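Local atomic coordinates of (R)-2-hydroxyglutaryl-CoA dehydratase activating ATPase (Acidaminococcus fermentans, PDB entry 1HUX), a protein that hydrolyses ATP at a very low rate to drive electron transfer that activates (R)-2-hydroxyglutaryl-CoA dehydratase and maintains its redox state. Residues S2-G7 / C17-D22. Numbering follows the deposited sequence.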
loop_
_atom_site.group_PDB
_atom_site.type_symbol
_atom_site.label_atom_id
_atom_site.label_comp_id
_atom_site.label_asym_id
_atom_site.label_seq_id
_atom_site.Cartn_x
_atom_site.Cartn_y
_atom_site.Cartn_z
ATOM N N SER A 2 -33.333 -19.773 28.787
ATOM C CA SER A 2 -33.810 -18.802 29.817
ATOM C C SER A 2 -32.907 -17.575 30.041
ATOM O O SER A 2 -33.405 -16.513 30.422
ATOM C CB SER A 2 -34.026 -19.522 31.139
ATOM O OG SER A 2 -34.546 -18.625 32.092
ATOM N N ILE A 3 -31.592 -17.714 29.843
ATOM C CA ILE A 3 -30.684 -16.566 29.982
ATOM C C ILE A 3 -30.247 -16.075 28.607
ATOM O O ILE A 3 -29.577 -16.798 27.860
ATOM C CB ILE A 3 -29.434 -16.895 30.806
ATOM C CG1 ILE A 3 -29.823 -16.975 32.277
ATOM C CG2 ILE A 3 -28.357 -15.801 30.616
ATOM C CD1 ILE A 3 -28.632 -17.178 33.228
ATOM N N TYR A 4 -30.637 -14.843 28.280
ATOM C CA TYR A 4 -30.313 -14.268 26.978
ATOM C C TYR A 4 -29.199 -13.255 27.078
ATOM O O TYR A 4 -29.206 -12.409 27.973
ATOM C CB TYR A 4 -31.552 -13.603 26.361
ATOM C CG TYR A 4 -32.671 -14.561 26.030
ATOM C CD1 TYR A 4 -33.487 -15.083 27.027
ATOM C CD2 TYR A 4 -32.899 -14.958 24.721
ATOM C CE1 TYR A 4 -34.505 -15.981 26.725
ATOM C CE2 TYR A 4 -33.909 -15.853 24.400
ATOM C CZ TYR A 4 -34.709 -16.365 25.399
ATOM O OH TYR A 4 -35.700 -17.274 25.053
ATOM N N THR A 5 -28.244 -13.347 26.154
ATOM C CA THR A 5 -27.100 -12.428 26.137
ATOM C C THR A 5 -26.905 -11.777 24.785
ATOM O O THR A 5 -27.334 -12.288 23.741
ATOM C CB THR A 5 -25.762 -13.129 26.533
ATOM O OG1 THR A 5 -25.813 -14.514 26.149
ATOM C CG2 THR A 5 -25.514 -13.001 28.049
ATOM N N LEU A 6 -26.225 -10.646 24.815
ATOM C CA LEU A 6 -26.004 -9.889 23.612
ATOM C C LEU A 6 -24.531 -9.672 23.290
ATOM O O LEU A 6 -23.781 -9.086 24.086
ATOM C CB LEU A 6 -26.716 -8.529 23.736
ATOM C CG LEU A 6 -26.546 -7.573 22.559
ATOM C CD1 LEU A 6 -27.266 -8.136 21.356
ATOM C CD2 LEU A 6 -27.069 -6.214 22.923
ATOM N N GLY A 7 -24.141 -10.152 22.106
ATOM C CA GLY A 7 -22.786 -9.977 21.614
ATOM C C GLY A 7 -22.820 -8.906 20.532
ATOM O O GLY A 7 -23.632 -8.981 19.598
ATOM N N CYS A 17 -24.339 -8.176 15.303
ATOM C CA CYS A 17 -24.918 -8.469 16.600
ATOM C C CYS A 17 -25.413 -9.884 16.698
ATOM O O CYS A 17 -25.940 -10.459 15.733
ATOM C CB CYS A 17 -26.089 -7.539 16.897
ATOM S SG CYS A 17 -25.646 -5.909 17.516
ATOM N N ILE A 18 -25.252 -10.437 17.894
ATOM C CA ILE A 18 -25.708 -11.782 18.178
ATOM C C ILE A 18 -26.383 -11.851 19.549
ATOM O O ILE A 18 -25.965 -11.182 20.501
ATOM C CB ILE A 18 -24.531 -12.790 18.138
ATOM C CG1 ILE A 18 -24.142 -13.067 16.682
ATOM C CG2 ILE A 18 -24.929 -14.103 18.839
ATOM C CD1 ILE A 18 -25.204 -13.840 15.901
ATOM N N ILE A 19 -27.443 -12.654 19.627
ATOM C CA ILE A 19 -28.172 -12.875 20.875
ATOM C C ILE A 19 -28.368 -14.375 21.005
ATOM O O ILE A 19 -28.917 -15.019 20.097
ATOM C CB ILE A 19 -29.588 -12.226 20.859
ATOM C CG1 ILE A 19 -29.488 -10.704 20.841
ATOM C CG2 ILE A 19 -30.370 -12.637 22.095
ATOM C CD1 ILE A 19 -30.862 -10.022 20.696
ATOM N N LEU A 20 -27.910 -14.945 22.112
ATOM C CA LEU A 20 -28.112 -16.376 22.308
ATOM C C LEU A 20 -28.705 -16.733 23.669
ATOM O O LEU A 20 -28.526 -16.019 24.681
ATOM C CB LEU A 20 -26.818 -17.170 22.051
ATOM C CG LEU A 20 -25.443 -16.594 22.382
ATOM C CD1 LEU A 20 -25.391 -16.138 23.828
ATOM C CD2 LEU A 20 -24.406 -17.657 22.110
ATOM N N LYS A 21 -29.432 -17.847 23.665
ATOM C CA LYS A 21 -30.103 -18.352 24.845
ATOM C C LYS A 21 -29.293 -19.446 25.537
ATOM O O LYS A 21 -29.051 -20.516 24.961
ATOM C CB LYS A 21 -31.487 -18.877 24.436
ATOM C CG LYS A 21 -32.283 -19.564 25.536
ATOM C CD LYS A 21 -33.702 -19.841 25.082
ATOM C CE LYS A 21 -33.729 -20.675 23.821
ATOM N NZ LYS A 21 -35.102 -20.771 23.233
ATOM N N ASP A 22 -28.877 -19.160 26.772
ATOM C CA ASP A 22 -28.113 -20.100 27.595
ATOM C C ASP A 22 -26.744 -20.359 27.006
ATOM O O ASP A 22 -26.103 -21.357 27.329
ATOM C CB ASP A 22 -28.885 -21.417 27.736
ATOM C CG ASP A 22 -30.247 -21.222 28.388
ATOM O OD1 ASP A 22 -31.150 -22.070 28.177
ATOM O OD2 ASP A 22 -30.408 -20.218 29.119
#
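Ser2 and Ile3 both turn their backbone nitrogens to the carboxylate of Asp22. Ser2 N lies 3.0 Å from Asp22 OD2, on its syn side but 28° out of the carboxylate plane, while Ile3 N meets the same oxygen at 2.9 Å in a nearly straight bond. With CG beside its own backbone N, anti to the carbonyl carbon, Asp22 brings its carboxylate to these two nitrogens. Asp22 N in turn donates to Ile3 O at 2.7 Å. With an alanine here, the backbone nitrogens of Ser2 and Ile3 would probably be left without the acceptor they share, freeing the chain start to move. Next, Tyr4 and Lys21 run side by side as a non-hydrogen-bonded pair: Lys21 CB sits 4.3 Å from the Tyr4 ring centroid, 25° off the normal, a CH-pi contact over one face. Thr5 and Leu20 exchange backbone bonds in both directions, Thr5 N to Leu20 O measuring 3.1 Å. On the face shared with Tyr4, Leu6 CD1 packs against Ile19 CG1, covered by helix 40-52. Gly7 closes with Ile18 through Gly7 N to Ile18 O and Ile18 N to Gly7 O (2.8 Å). Pairs alternating in this way, with strand directions at 161°, define the antiparallel beta hairpin of strands 4-10 and 14-21, part of a mixed five-stranded sheet in the actin-like ATPase fold; the turn joining the two strands carries Ser12 and Thr13, which bind ATP.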